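Long-range contacts in oxalate--CoA ligase (Arabidopsis thaliana, PDB 5IE2), which belongs to the ANL superfamily of AMP-binding enzymes, with a large N-terminal part, a smaller C-terminal domain and ATP held in this model: residues Glu356-Gly361 / Ile395-Thr400; Val341-Ala346 / Val363-Pro368; Pro331-Ser336 / Asp399-Leu404; Glu412-Gly417 / Tyr449-Asn454. All blocks are in the same frame, centred on the assembly; numbering follows the deposited sequence.

Contact 1: Glu356-Gly361 / Ile395-Thr400; sequences EPNNKG and IGYFDT
Tyr397 points its side chain toward the segment from Asn358 to Lys360 and can be followed atom by atom. Its CB lies 3.6 Å from the carbonyl oxygen of Asn359. With chi1 at 61°, CG sits between the backbone N and the carbonyl carbon, and the ring is met by two side chains of the opposite segment. Both approach obliquely from the same side of the ring plane. OD1 of Asn358 comes 3.6 Å from CE1 of Tyr397, the amide and ring planes 50° apart. CG of Lys360 is 4.0 Å from CD2 of Tyr397, and the lysine chain runs alongside the ring in the same direction. His405 also stacks on Tyr397.

The backbones form the beginning of an antiparallel beta ladder, here where strand 361-366 meets strand 394-398 in the six-stranded sheet. Gly361 and Gly396 make a hydrogen-bonded pair, each nitrogen donating to the other's oxygen, with Gly396 N to Gly361 O at 3.0 Å. The chain comes to this pair from a type II turn, Glu356 to Asn359. The turn is tied back by Asn358 N, which donates to Phe398 O at 2.7 Å. Between these bonds a water joins the two backbones, accepting from Phe398 N and donating to Asn359 O and, at longer range, to Glu356 O. At the far end CG2 of Thr400 packs 4.1 Å from CB of Pro357.

Contact 2: Val341-Ala346 / Val363-Pro368; sequences VGQEMA and VCIRGP
Glu344 to Ala346 and Val363 to Arg366 run antiparallel as adjacent strands, their short axes 4.6 Å apart at closest approach and their directions 160° apart. Glu344 with Arg366 and Ala346 with Cys364 are hydrogen-bonded pairs, each joined by two backbone bonds, and Met345 with Ile365 is the non-hydrogen-bonded pair between them. At that middle pair the alpha carbons contribute instead: CA of Met345 lies 3.2 Å from Cys364 O, and CA of Ile365 meets Glu344 O in the same fashion.

On the face of Met345 and Ile365 the contact is mostly apolar. CG of Met345, anti to its backbone N (chi1 -177°), lies 3.7 Å from CG1 of Val363, the two side chains crossing at a slant. Strand 344-348 is a border strand of the antiparallel sheet, and strand 361-366 continues the sheet toward strands 389-392 and 394-398.

The other face carries Glu344, Ala346, Cys364 and Arg366, with Trp389 of the next strand touching three of them. Glu344 and Arg366 lie side by side, Glu344 extended and Arg366 bent, and NH1 of Arg366 makes a salt bridge to Glu344 OE2, although the position of that oxygen is less certain. NH2 of Arg366 donates to Phe387 O. Where the strand begins, CB of Gln343 rests 3.5 Å from Arg366 O. At the end of its extended chain NE2 donates to Val341 O at 3.0 Å, while OE1 accepts from Asn369.

Contact 3: Pro331-Ser336 / Asp399-Leu404; sequences PHKPGS and DTDGYL
The ring of Tyr403 carries the aliphatic chain of Lys333 on one face: CE stands over the centre, 3.8 Å from the centroid and 11° off the normal, a CH-pi contact. The hydroxyl of Ser336 lies at the ring edge, close to the plane, its OG 3.5 Å from Tyr403 CB. At the phenol end OH donates to Pro331 O at 2.7 Å, while CD and CG of the same proline pack beside it.

Lys333 stays extended from CG onward (chi4 -167°), which carries NZ past the ring centre to two carboxylates, leaving only an off-centre cation-pi contact. In a three-residue salt-bridge network, NZ meets Asp399 OD2 from above the carboxylate plane and Asp401 OD2 on its anti lone pair, each at 2.8 Å. His405 also donates to Asp399 OD2, while Asp399 OD1 receives Tyr403 N, bracing the type I turn from Asp399 to Gly402. Ser336 OG donates to Leu404 O where strand 404-409 begins.

Two loops, leading into strands 339-340 and 404-409, are thus joined side chain to side chain and side chain to backbone. With two carboxylates around one ammonium group, Lys333 is probably held charged, and its positive charge would probably offset the repulsion between them.

Contact 4: Glu412-Gly417 / Tyr449-Asn454; sequences ELINRG and YGEEIN
Strands 414-416 and 450-454 meet at a steep angle, 114° between their directions, so their backbones touch mainly near Arg416 and Gly417 rather than zipping together. Strand 414-416 belongs to a two-stranded hairpin with 419-421, and 450-454 opens the long middle strand of the C-terminal domain's three-stranded sheet; the contact lays the hairpin across that strand. Gly417 N donates to Tyr449 O at 2.9 Å. Beside it, the bond from Glu451 N to Asn415 O is weak.

Arg416 is extended from CG to NE, its CG anti to the backbone N, and so runs alongside Tyr449 until its guanidinium lies flat on the phenol ring. The centres are 3.8 Å apart and the planes 24° from parallel, a stacked cation-pi arrangement in which NH2 comes nearest the ring. At the guanidinium edge NE donates to Glu452 OE2 at 2.8 Å in a salt bridge, meeting the syn side of that oxygen. OE1 of the same carboxylate accepts from Ile453 N, which helps fix its rotation. The arginine is thus held by a ring over one face and an acid at its edge, and Phe481 also touches it.

Further along, the methyl CD1 of Ile414 packs 3.8 Å from CB of Ile453, their side chains crossing at about a right angle, with Ile421 of the hairpin touching both. Glu451, extended beyond CG, reaches toward strand 414-416, and its OE2 takes the backbone N-H of Asn415 at 2.9 Å in an almost straight bond of 176°, arriving from above the carboxylate plane.

How the contacts relate
Contacts 1, 2 and 3 cluster, with centres 11 to 16 Å apart, around the antiparallel sheet that contains strands 344-348, 361-366, 394-398 and 404-409. Contact 2 joins two neighbouring strands, contact 1 brings in the third, and contact 3 fastens the turn leading to the fourth. Along the chain, contact 2 is nested within the loop closed by contact 3 and alternates with contact 1. Phe398, Met345 and Leu404 pack together where the three meet. The side chains of Ile395, Val363 and Leu404 come within about 8 to 9 Å of the bound ATP, so the sheet lies beside the nucleotide. Contact 4 follows, about 22 Å from contact 1 between centres, touching it through Ile395 and Leu413.

Contact 1: Glu356-Gly361 / Ile395-Thr400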
loop_
_atom_site.group_PDB
_atom_site.type_symbol
_atom_site.label_atom_id
_atom_site.label_comp_id
_atom_site.label_asym_id
_atom_site.label_seq_id
_atom_site.Cartn_x
_atom_site.Cartn_y
_atom_site.Cartn_z
ATOM N N GLU A 356 -18.143 -16.222 -17.051
ATOM C CA GLU A 356 -18.883 -16.981 -16.057
ATOM C C GLU A 356 -17.928 -17.319 -14.915
ATOM O O GLU A 356 -16.706 -17.324 -15.110
ATOM C CB GLU A 356 -19.461 -18.259 -16.687
ATOM C CG GLU A 356 -20.883 -18.127 -17.328
ATOM C CD GLU A 356 -21.935 -17.450 -16.427
ATOM O OE1 GLU A 356 -22.238 -17.986 -15.333
ATOM O OE2 GLU A 356 -22.465 -16.379 -16.809
ATOM N N PRO A 357 -18.474 -17.644 -13.737
ATOM C CA PRO A 357 -17.610 -18.156 -12.665
ATOM C C PRO A 357 -16.627 -19.271 -13.090
ATOM O O PRO A 357 -16.952 -20.141 -13.921
ATOM C CB PRO A 357 -18.617 -18.710 -11.647
ATOM C CG PRO A 357 -19.789 -17.796 -11.773
ATOM C CD PRO A 357 -19.863 -17.463 -13.272
ATOM N N ASN A 358 -15.440 -19.234 -12.491
ATOM C CA ASN A 358 -14.351 -20.193 -12.744
ATOM C C ASN A 358 -13.819 -20.168 -14.166
ATOM O O ASN A 358 -13.188 -21.116 -14.635
ATOM C CB ASN A 358 -14.781 -21.606 -12.359
ATOM C CG ASN A 358 -15.013 -21.709 -10.870
ATOM O OD1 ASN A 358 -14.142 -21.317 -10.075
ATOM N ND2 ASN A 358 -16.193 -22.171 -10.474
ATOM N N ASN A 359 -14.045 -19.059 -14.836
ATOM C CA ASN A 359 -13.387 -18.798 -16.106
ATOM C C ASN A 359 -12.491 -17.581 -15.971
ATOM O O ASN A 359 -12.954 -16.520 -15.556
ATOM C CB ASN A 359 -14.426 -18.570 -17.206
ATOM C CG ASN A 359 -15.134 -19.855 -17.591
ATOM O OD1 ASN A 359 -16.151 -20.234 -16.993
ATOM N ND2 ASN A 359 -14.599 -20.530 -18.573
ATOM N N LYS A 360 -11.230 -17.729 -16.355
ATOM C CA LYS A 360 -10.241 -16.677 -16.160
ATOM C C LYS A 360 -10.430 -15.566 -17.168
ATOM O O LYS A 360 -10.967 -15.793 -18.264
ATOM C CB LYS A 360 -8.840 -17.259 -16.281
ATOM C CG LYS A 360 -8.570 -18.355 -15.244
ATOM C CD LYS A 360 -7.228 -19.052 -15.490
ATOM C CE LYS A 360 -6.984 -20.224 -14.518
ATOM N NZ LYS A 360 -8.018 -21.321 -14.602
ATOM N N GLY A 361 -9.963 -14.384 -16.802
ATOM C CA GLY A 361 -9.960 -13.220 -17.674
ATOM C C GLY A 361 -9.352 -12.039 -16.931
ATOM O O GLY A 361 -8.845 -12.170 -15.797
ATOM N N ILE A 395 -4.931 -11.012 -14.213
ATOM C CA ILE A 395 -5.776 -12.121 -14.568
ATOM C C ILE A 395 -6.279 -12.794 -13.279
ATOM O O ILE A 395 -5.503 -13.052 -12.325
ATOM C CB ILE A 395 -5.018 -13.140 -15.429
ATOM C CG1 ILE A 395 -4.518 -12.472 -16.733
ATOM C CG2 ILE A 395 -5.876 -14.367 -15.696
ATOM C CD1 ILE A 395 -5.701 -11.954 -17.592
ATOM N N GLY A 396 -7.569 -13.086 -13.279
ATOM C CA GLY A 396 -8.207 -13.766 -12.162
ATOM C C GLY A 396 -9.512 -14.450 -12.548
ATOM O O GLY A 396 -9.931 -14.482 -13.722
ATOM N N TYR A 397 -10.157 -15.064 -11.557
ATOM C CA TYR A 397 -11.508 -15.591 -11.791
ATOM C C TYR A 397 -12.285 -15.509 -10.480
ATOM O O TYR A 397 -11.689 -15.452 -9.410
ATOM C CB TYR A 397 -11.471 -17.042 -12.326
ATOM C CG TYR A 397 -10.818 -18.011 -11.356
ATOM C CD1 TYR A 397 -11.583 -18.693 -10.407
ATOM C CD2 TYR A 397 -9.442 -18.216 -11.373
ATOM C CE1 TYR A 397 -10.996 -19.577 -9.507
ATOM C CE2 TYR A 397 -8.838 -19.082 -10.467
ATOM C CZ TYR A 397 -9.621 -19.768 -9.536
ATOM O OH TYR A 397 -9.030 -20.648 -8.646
ATOM N N PHE A 398 -13.607 -15.466 -10.596
ATOM C CA PHE A 398 -14.517 -15.564 -9.464
ATOM C C PHE A 398 -14.936 -17.008 -9.296
ATOM O O PHE A 398 -15.294 -17.669 -10.281
ATOM C CB PHE A 398 -15.778 -14.726 -9.687
ATOM C CG PHE A 398 -15.535 -13.245 -9.461
ATOM C CD1 PHE A 398 -15.215 -12.773 -8.193
ATOM C CD2 PHE A 398 -15.644 -12.345 -10.509
ATOM C CE1 PHE A 398 -14.996 -11.426 -7.964
ATOM C CE2 PHE A 398 -15.396 -10.976 -10.284
ATOM C CZ PHE A 398 -15.064 -10.533 -9.006
ATOM N N ASP A 399 -14.950 -17.467 -8.040
ATOM C CA ASP A 399 -15.532 -18.760 -7.765
ATOM C C ASP A 399 -17.053 -18.556 -7.623
ATOM O O ASP A 399 -17.551 -17.421 -7.773
ATOM C CB ASP A 399 -14.881 -19.434 -6.529
ATOM C CG ASP A 399 -15.073 -18.678 -5.238
ATOM O OD1 ASP A 399 -16.084 -17.959 -5.076
ATOM O OD2 ASP A 399 -14.213 -18.851 -4.328
ATOM N N THR A 400 -17.803 -19.613 -7.326
ATOM C CA THR A 400 -19.279 -19.495 -7.312
ATOM C C THR A 400 -19.804 -18.754 -6.069
ATOM O O THR A 400 -20.967 -18.386 -6.046
ATOM C CB THR A 400 -19.944 -20.885 -7.423
ATOM O OG1 THR A 400 -19.365 -21.722 -6.440
ATOM C CG2 THR A 400 -19.653 -21.498 -8.780
HETATM O O HOH W 1 -14.559 -15.773 -13.403
HETATM O O HOH W 2 -16.575 -22.699 -7.226
#

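Contact 2: Val341-Ala346 / Val363-Pro368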
loop_
_atom_site.group_PDB
_atom_site.type_symbol
_atom_site.label_atom_id
_atom_site.label_comp_id
_atom_site.label_asym_id
_atom_site.label_seq_id
_atom_site.Cartn_x
_atom_site.Cartn_y
_atom_site.Cartn_z
ATOM N N VAL A 341 -15.415 -4.487 -2.832
ATOM C CA VAL A 341 -15.969 -3.667 -1.750
ATOM C C VAL A 341 -16.309 -2.288 -2.332
ATOM O O VAL A 341 -15.415 -1.561 -2.710
ATOM C CB VAL A 341 -14.979 -3.515 -0.570
ATOM C CG1 VAL A 341 -15.573 -2.600 0.595
ATOM C CG2 VAL A 341 -14.586 -4.878 -0.013
ATOM N N GLY A 342 -17.601 -1.957 -2.409
ATOM C CA GLY A 342 -18.024 -0.614 -2.772
ATOM C C GLY A 342 -17.755 -0.206 -4.219
ATOM O O GLY A 342 -17.722 0.968 -4.519
ATOM N N GLN A 343 -17.529 -1.185 -5.093
ATOM C CA GLN A 343 -17.270 -0.938 -6.496
ATOM C C GLN A 343 -17.634 -2.149 -7.286
ATOM O O GLN A 343 -17.766 -3.242 -6.734
ATOM C CB GLN A 343 -15.816 -0.576 -6.743
ATOM C CG GLN A 343 -14.845 -1.712 -6.274
ATOM C CD GLN A 343 -13.456 -1.149 -5.940
ATOM O OE1 GLN A 343 -12.620 -0.994 -6.828
ATOM N NE2 GLN A 343 -13.226 -0.819 -4.663
ATOM N N GLU A 344 -17.844 -1.951 -8.591
ATOM C CA GLU A 344 -18.089 -3.051 -9.494
ATOM C C GLU A 344 -16.824 -3.702 -9.957
ATOM O O GLU A 344 -15.803 -3.046 -10.143
ATOM C CB GLU A 344 -18.854 -2.554 -10.727
ATOM C CG GLU A 344 -20.209 -1.995 -10.379
ATOM C CD GLU A 344 -20.914 -1.450 -11.612
ATOM O OE1 GLU A 344 -21.464 -2.272 -12.346
ATOM O OE2 GLU A 344 -20.902 -0.222 -11.805
ATOM N N MET A 345 -16.919 -4.992 -10.195
ATOM C CA MET A 345 -15.763 -5.732 -10.665
ATOM C C MET A 345 -16.250 -6.837 -11.608
ATOM O O MET A 345 -17.279 -7.489 -11.355
ATOM C CB MET A 345 -15.013 -6.334 -9.478
ATOM C CG MET A 345 -13.773 -7.033 -9.902
ATOM S SD MET A 345 -12.957 -7.712 -8.410
ATOM C CE MET A 345 -12.848 -6.201 -7.350
ATOM N N ALA A 346 -15.528 -7.063 -12.695
ATOM C CA ALA A 346 -15.954 -8.056 -13.669
ATOM C C ALA A 346 -14.733 -8.725 -14.270
ATOM O O ALA A 346 -13.672 -8.143 -14.270
ATOM C CB ALA A 346 -16.748 -7.404 -14.719
ATOM N N VAL A 363 -9.273 -8.775 -14.719
ATOM C CA VAL A 363 -10.103 -8.094 -13.733
ATOM C C VAL A 363 -10.294 -6.641 -14.171
ATOM O O VAL A 363 -9.295 -5.956 -14.431
ATOM C CB VAL A 363 -9.431 -8.142 -12.333
ATOM C CG1 VAL A 363 -10.332 -7.477 -11.309
ATOM C CG2 VAL A 363 -9.138 -9.597 -11.947
ATOM N N CYS A 364 -11.553 -6.183 -14.282
ATOM C CA CYS A 364 -11.873 -4.770 -14.560
ATOM C C CYS A 364 -12.742 -4.223 -13.427
ATOM O O CYS A 364 -13.576 -4.956 -12.895
ATOM C CB CYS A 364 -12.637 -4.612 -15.893
ATOM S SG CYS A 364 -11.619 -5.344 -17.249
ATOM N N ILE A 365 -12.547 -2.951 -13.094
ATOM C CA ILE A 365 -13.257 -2.346 -11.972
ATOM C C ILE A 365 -13.947 -1.056 -12.387
ATOM O O ILE A 365 -13.580 -0.414 -13.364
ATOM C CB ILE A 365 -12.306 -2.041 -10.791
ATOM C CG1 ILE A 365 -11.247 -1.006 -11.196
ATOM C CG2 ILE A 365 -11.630 -3.381 -10.380
ATOM C CD1 ILE A 365 -10.234 -0.645 -10.005
ATOM N N ARG A 366 -14.940 -0.677 -11.596
ATOM C CA ARG A 366 -15.589 0.588 -11.834
ATOM C C ARG A 366 -16.128 1.118 -10.547
ATOM O O ARG A 366 -16.928 0.446 -9.885
ATOM C CB ARG A 366 -16.712 0.425 -12.838
ATOM C CG ARG A 366 -17.476 1.757 -12.986
ATOM C CD ARG A 366 -18.983 1.330 -13.093
ATOM N NE ARG A 366 -19.328 1.448 -14.428
ATOM C CZ ARG A 366 -20.438 1.090 -15.105
ATOM N NH1 ARG A 366 -21.508 0.402 -14.656
ATOM N NH2 ARG A 366 -20.398 1.456 -16.367
ATOM N N GLY A 367 -15.770 2.349 -10.221
ATOM C CA GLY A 367 -16.266 2.898 -8.955
ATOM C C GLY A 367 -15.697 4.260 -8.640
ATOM O O GLY A 367 -14.754 4.712 -9.286
ATOM N N PRO A 368 -16.245 4.939 -7.606
ATOM C CA PRO A 368 -15.799 6.300 -7.348
ATOM C C PRO A 368 -14.402 6.381 -6.703
ATOM O O PRO A 368 -13.876 7.477 -6.566
ATOM C CB PRO A 368 -16.870 6.860 -6.385
ATOM C CG PRO A 368 -17.432 5.647 -5.679
ATOM C CD PRO A 368 -17.384 4.544 -6.778
#

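Contact 3: Pro331-Ser336 / Asp399-Leu404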
loop_
_atom_site.group_PDB
_atom_site.type_symbol
_atom_site.label_atom_id
_atom_site.label_comp_id
_atom_site.label_asym_id
_atom_site.label_seq_id
_atom_site.Cartn_x
_atom_site.Cartn_y
_atom_site.Cartn_z
ATOM N N PRO A 331 -16.659 -16.450 5.372
ATOM C CA PRO A 331 -15.333 -17.089 5.513
ATOM C C PRO A 331 -14.222 -16.274 4.857
ATOM O O PRO A 331 -14.527 -15.418 4.016
ATOM C CB PRO A 331 -15.493 -18.428 4.790
ATOM C CG PRO A 331 -16.644 -18.175 3.791
ATOM C CD PRO A 331 -17.554 -17.184 4.449
ATOM N N HIS A 332 -12.972 -16.509 5.247
ATOM C CA HIS A 332 -11.880 -15.982 4.467
ATOM C C HIS A 332 -11.174 -17.180 3.840
ATOM O O HIS A 332 -10.977 -18.206 4.500
ATOM C CB HIS A 332 -10.956 -15.109 5.308
ATOM C CG HIS A 332 -10.436 -15.760 6.555
ATOM N ND1 HIS A 332 -11.190 -15.875 7.702
ATOM C CD2 HIS A 332 -9.211 -16.258 6.856
ATOM C CE1 HIS A 332 -10.460 -16.431 8.656
ATOM N NE2 HIS A 332 -9.249 -16.665 8.172
ATOM N N LYS A 333 -10.849 -17.063 2.560
ATOM C CA LYS A 333 -10.380 -18.192 1.757
ATOM C C LYS A 333 -8.906 -18.045 1.438
ATOM O O LYS A 333 -8.514 -17.085 0.770
ATOM C CB LYS A 333 -11.167 -18.290 0.422
ATOM C CG LYS A 333 -12.649 -18.573 0.556
ATOM C CD LYS A 333 -13.264 -18.899 -0.764
ATOM C CE LYS A 333 -14.800 -19.064 -0.646
ATOM N NZ LYS A 333 -15.299 -19.698 -1.932
ATOM N N PRO A 334 -8.091 -19.007 1.893
ATOM C CA PRO A 334 -6.680 -18.987 1.526
ATOM C C PRO A 334 -6.552 -19.030 0.013
ATOM O O PRO A 334 -7.327 -19.719 -0.637
ATOM C CB PRO A 334 -6.114 -20.257 2.206
ATOM C CG PRO A 334 -7.111 -20.560 3.322
ATOM C CD PRO A 334 -8.448 -20.179 2.722
ATOM N N GLY A 335 -5.633 -18.254 -0.563
ATOM C CA GLY A 335 -5.464 -18.267 -2.005
ATOM C C GLY A 335 -6.388 -17.253 -2.708
ATOM O O GLY A 335 -6.280 -17.045 -3.922
ATOM N N SER A 336 -7.272 -16.629 -1.940
ATOM C CA SER A 336 -8.300 -15.705 -2.505
ATOM C C SER A 336 -8.176 -14.319 -1.921
ATOM O O SER A 336 -7.759 -14.159 -0.735
ATOM C CB SER A 336 -9.715 -16.232 -2.234
ATOM O OG SER A 336 -10.701 -15.289 -2.669
ATOM N N ASP A 399 -14.950 -17.467 -8.040
ATOM C CA ASP A 399 -15.532 -18.760 -7.765
ATOM C C ASP A 399 -17.053 -18.556 -7.623
ATOM O O ASP A 399 -17.551 -17.421 -7.773
ATOM C CB ASP A 399 -14.881 -19.434 -6.529
ATOM C CG ASP A 399 -15.073 -18.678 -5.238
ATOM O OD1 ASP A 399 -16.084 -17.959 -5.076
ATOM O OD2 ASP A 399 -14.213 -18.851 -4.328
ATOM N N THR A 400 -17.803 -19.613 -7.326
ATOM C CA THR A 400 -19.279 -19.495 -7.312
ATOM C C THR A 400 -19.804 -18.754 -6.069
ATOM O O THR A 400 -20.967 -18.386 -6.046
ATOM C CB THR A 400 -19.944 -20.885 -7.423
ATOM O OG1 THR A 400 -19.365 -21.722 -6.440
ATOM C CG2 THR A 400 -19.653 -21.498 -8.780
ATOM N N ASP A 401 -18.952 -18.503 -5.070
ATOM C CA ASP A 401 -19.310 -17.619 -3.924
ATOM C C ASP A 401 -19.016 -16.156 -4.215
ATOM O O ASP A 401 -19.268 -15.298 -3.368
ATOM C CB ASP A 401 -18.567 -18.018 -2.637
ATOM C CG ASP A 401 -18.945 -19.418 -2.151
ATOM O OD1 ASP A 401 -20.146 -19.795 -2.228
ATOM O OD2 ASP A 401 -18.030 -20.162 -1.747
ATOM N N GLY A 402 -18.474 -15.860 -5.394
ATOM C CA GLY A 402 -18.137 -14.493 -5.743
ATOM C C GLY A 402 -16.809 -14.034 -5.161
ATOM O O GLY A 402 -16.527 -12.825 -5.106
ATOM N N TYR A 403 -15.985 -14.987 -4.714
ATOM C CA TYR A 403 -14.648 -14.641 -4.222
ATOM C C TYR A 403 -13.648 -14.632 -5.382
ATOM O O TYR A 403 -13.650 -15.540 -6.189
ATOM C CB TYR A 403 -14.160 -15.651 -3.160
ATOM C CG TYR A 403 -14.746 -15.465 -1.795
ATOM C CD1 TYR A 403 -13.906 -15.264 -0.689
ATOM C CD2 TYR A 403 -16.126 -15.519 -1.590
ATOM C CE1 TYR A 403 -14.422 -15.084 0.604
ATOM C CE2 TYR A 403 -16.659 -15.351 -0.288
ATOM C CZ TYR A 403 -15.803 -15.165 0.791
ATOM O OH TYR A 403 -16.327 -14.979 2.073
ATOM N N LEU A 404 -12.783 -13.618 -5.437
ATOM C CA LEU A 404 -11.814 -13.487 -6.507
ATOM C C LEU A 404 -10.540 -14.270 -6.161
ATOM O O LEU A 404 -10.041 -14.207 -5.046
ATOM C CB LEU A 404 -11.507 -11.995 -6.758
ATOM C CG LEU A 404 -10.390 -11.581 -7.715
ATOM C CD1 LEU A 404 -10.724 -12.066 -9.122
ATOM C CD2 LEU A 404 -10.213 -10.059 -7.684
#

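Contact 4: Glu412-Gly417 / Tyr449-Asn454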
loop_
_atom_site.group_PDB
_atom_site.type_symbol
_atom_site.label_atom_id
_atom_site.label_comp_id
_atom_site.label_asym_id
_atom_site.label_seq_id
_atom_site.Cartn_x
_atom_site.Cartn_y
_atom_site.Cartn_z
ATOM N N GLU A 412 3.302 -11.203 -16.414
ATOM C CA GLU A 412 4.136 -12.107 -15.626
ATOM C C GLU A 412 3.808 -13.572 -15.799
ATOM O O GLU A 412 4.617 -14.411 -15.382
ATOM C CB GLU A 412 4.037 -11.754 -14.134
ATOM C CG GLU A 412 4.918 -10.570 -13.805
ATOM C CD GLU A 412 4.907 -10.182 -12.340
ATOM O OE1 GLU A 412 4.234 -10.863 -11.508
ATOM O OE2 GLU A 412 5.575 -9.174 -12.028
ATOM N N LEU A 413 2.656 -13.895 -16.413
ATOM C CA LEU A 413 2.293 -15.295 -16.628
ATOM C C LEU A 413 3.314 -15.930 -17.557
ATOM O O LEU A 413 3.804 -15.288 -18.505
ATOM C CB LEU A 413 0.905 -15.445 -17.220
ATOM C CG LEU A 413 -0.248 -14.840 -16.399
ATOM C CD1 LEU A 413 -1.593 -15.141 -17.068
ATOM C CD2 LEU A 413 -0.243 -15.402 -15.000
ATOM N N ILE A 414 3.623 -17.193 -17.319
ATOM C CA ILE A 414 4.690 -17.840 -18.074
ATOM C C ILE A 414 4.142 -18.717 -19.170
ATOM O O ILE A 414 3.440 -19.688 -18.919
ATOM C CB ILE A 414 5.585 -18.627 -17.106
ATOM C CG1 ILE A 414 6.155 -17.673 -16.076
ATOM C CG2 ILE A 414 6.687 -19.344 -17.852
ATOM C CD1 ILE A 414 6.857 -18.353 -14.932
ATOM N N ASN A 415 4.425 -18.367 -20.416
ATOM C CA ASN A 415 3.815 -19.111 -21.502
ATOM C C ASN A 415 4.743 -20.211 -22.044
ATOM O O ASN A 415 5.530 -19.992 -22.973
ATOM C CB ASN A 415 3.380 -18.159 -22.612
ATOM C CG ASN A 415 2.423 -18.821 -23.590
ATOM O OD1 ASN A 415 2.289 -20.052 -23.611
ATOM N ND2 ASN A 415 1.741 -18.009 -24.400
ATOM N N ARG A 416 4.622 -21.399 -21.454
ATOM C CA ARG A 416 5.491 -22.528 -21.759
ATOM C C ARG A 416 4.842 -23.469 -22.767
ATOM O O ARG A 416 3.973 -24.276 -22.419
ATOM C CB ARG A 416 5.849 -23.279 -20.478
ATOM C CG ARG A 416 6.802 -24.457 -20.719
ATOM C CD ARG A 416 7.172 -25.168 -19.403
ATOM N NE ARG A 416 8.160 -26.256 -19.549
ATOM C CZ ARG A 416 7.866 -27.473 -20.003
ATOM N NH1 ARG A 416 6.643 -27.739 -20.431
ATOM N NH2 ARG A 416 8.796 -28.416 -20.071
ATOM N N GLY A 417 5.223 -23.334 -24.037
ATOM C CA GLY A 417 4.691 -24.194 -25.064
ATOM C C GLY A 417 3.180 -24.216 -25.159
ATOM O O GLY A 417 2.574 -25.271 -25.374
ATOM N N TYR A 449 10.385 -23.866 -25.701
ATOM C CA TYR A 449 9.004 -23.625 -25.273
ATOM C C TYR A 449 8.594 -22.162 -25.353
ATOM O O TYR A 449 7.439 -21.815 -25.054
ATOM C CB TYR A 449 8.786 -24.124 -23.843
ATOM C CG TYR A 449 8.971 -25.609 -23.696
ATOM C CD1 TYR A 449 10.080 -26.121 -23.041
ATOM C CD2 TYR A 449 8.043 -26.493 -24.206
ATOM C CE1 TYR A 449 10.250 -27.456 -22.889
ATOM C CE2 TYR A 449 8.221 -27.855 -24.071
ATOM C CZ TYR A 449 9.327 -28.329 -23.409
ATOM O OH TYR A 449 9.519 -29.692 -23.277
ATOM N N GLY A 450 9.541 -21.304 -25.725
ATOM C CA GLY A 450 9.297 -19.873 -25.788
ATOM C C GLY A 450 9.635 -19.244 -24.452
ATOM O O GLY A 450 10.531 -18.409 -24.350
ATOM N N GLU A 451 8.899 -19.635 -23.413
ATOM C CA GLU A 451 9.226 -19.219 -22.055
ATOM C C GLU A 451 9.319 -20.456 -21.161
ATOM O O GLU A 451 8.689 -21.475 -21.428
ATOM C CB GLU A 451 8.191 -18.217 -21.542
ATOM C CG GLU A 451 8.177 -16.929 -22.342
ATOM C CD GLU A 451 6.985 -16.030 -22.039
ATOM O OE1 GLU A 451 6.768 -15.064 -22.816
ATOM O OE2 GLU A 451 6.269 -16.264 -21.036
ATOM N N GLU A 452 10.133 -20.359 -20.121
ATOM C CA GLU A 452 10.284 -21.429 -19.158
ATOM C C GLU A 452 10.165 -20.809 -17.775
ATOM O O GLU A 452 10.344 -19.616 -17.604
ATOM C CB GLU A 452 11.635 -22.141 -19.370
ATOM C CG GLU A 452 11.920 -23.380 -18.511
ATOM C CD GLU A 452 10.791 -24.407 -18.552
ATOM O OE1 GLU A 452 9.906 -24.329 -17.663
ATOM O OE2 GLU A 452 10.773 -25.276 -19.456
ATOM N N ILE A 453 9.841 -21.615 -16.785
ATOM C CA ILE A 453 9.819 -21.129 -15.422
ATOM C C ILE A 453 11.129 -21.485 -14.697
ATOM O O ILE A 453 11.614 -22.619 -14.799
ATOM C CB ILE A 453 8.620 -21.703 -14.638
ATOM C CG1 ILE A 453 8.705 -21.299 -13.170
ATOM C CG2 ILE A 453 8.529 -23.248 -14.829
ATOM C CD1 ILE A 453 7.394 -21.510 -12.431
ATOM N N ASN A 454 11.666 -20.485 -13.991
ATOM C CA ASN A 454 12.766 -20.628 -13.047
ATOM C C ASN A 454 12.338 -20.071 -11.692
ATOM O O ASN A 454 11.278 -19.469 -11.574
ATOM C CB ASN A 454 14.005 -19.883 -13.533
ATOM C CG ASN A 454 14.752 -20.600 -14.638
ATOM O OD1 ASN A 454 14.286 -21.574 -15.230
ATOM N ND2 ASN A 454 15.933 -20.107 -14.918
#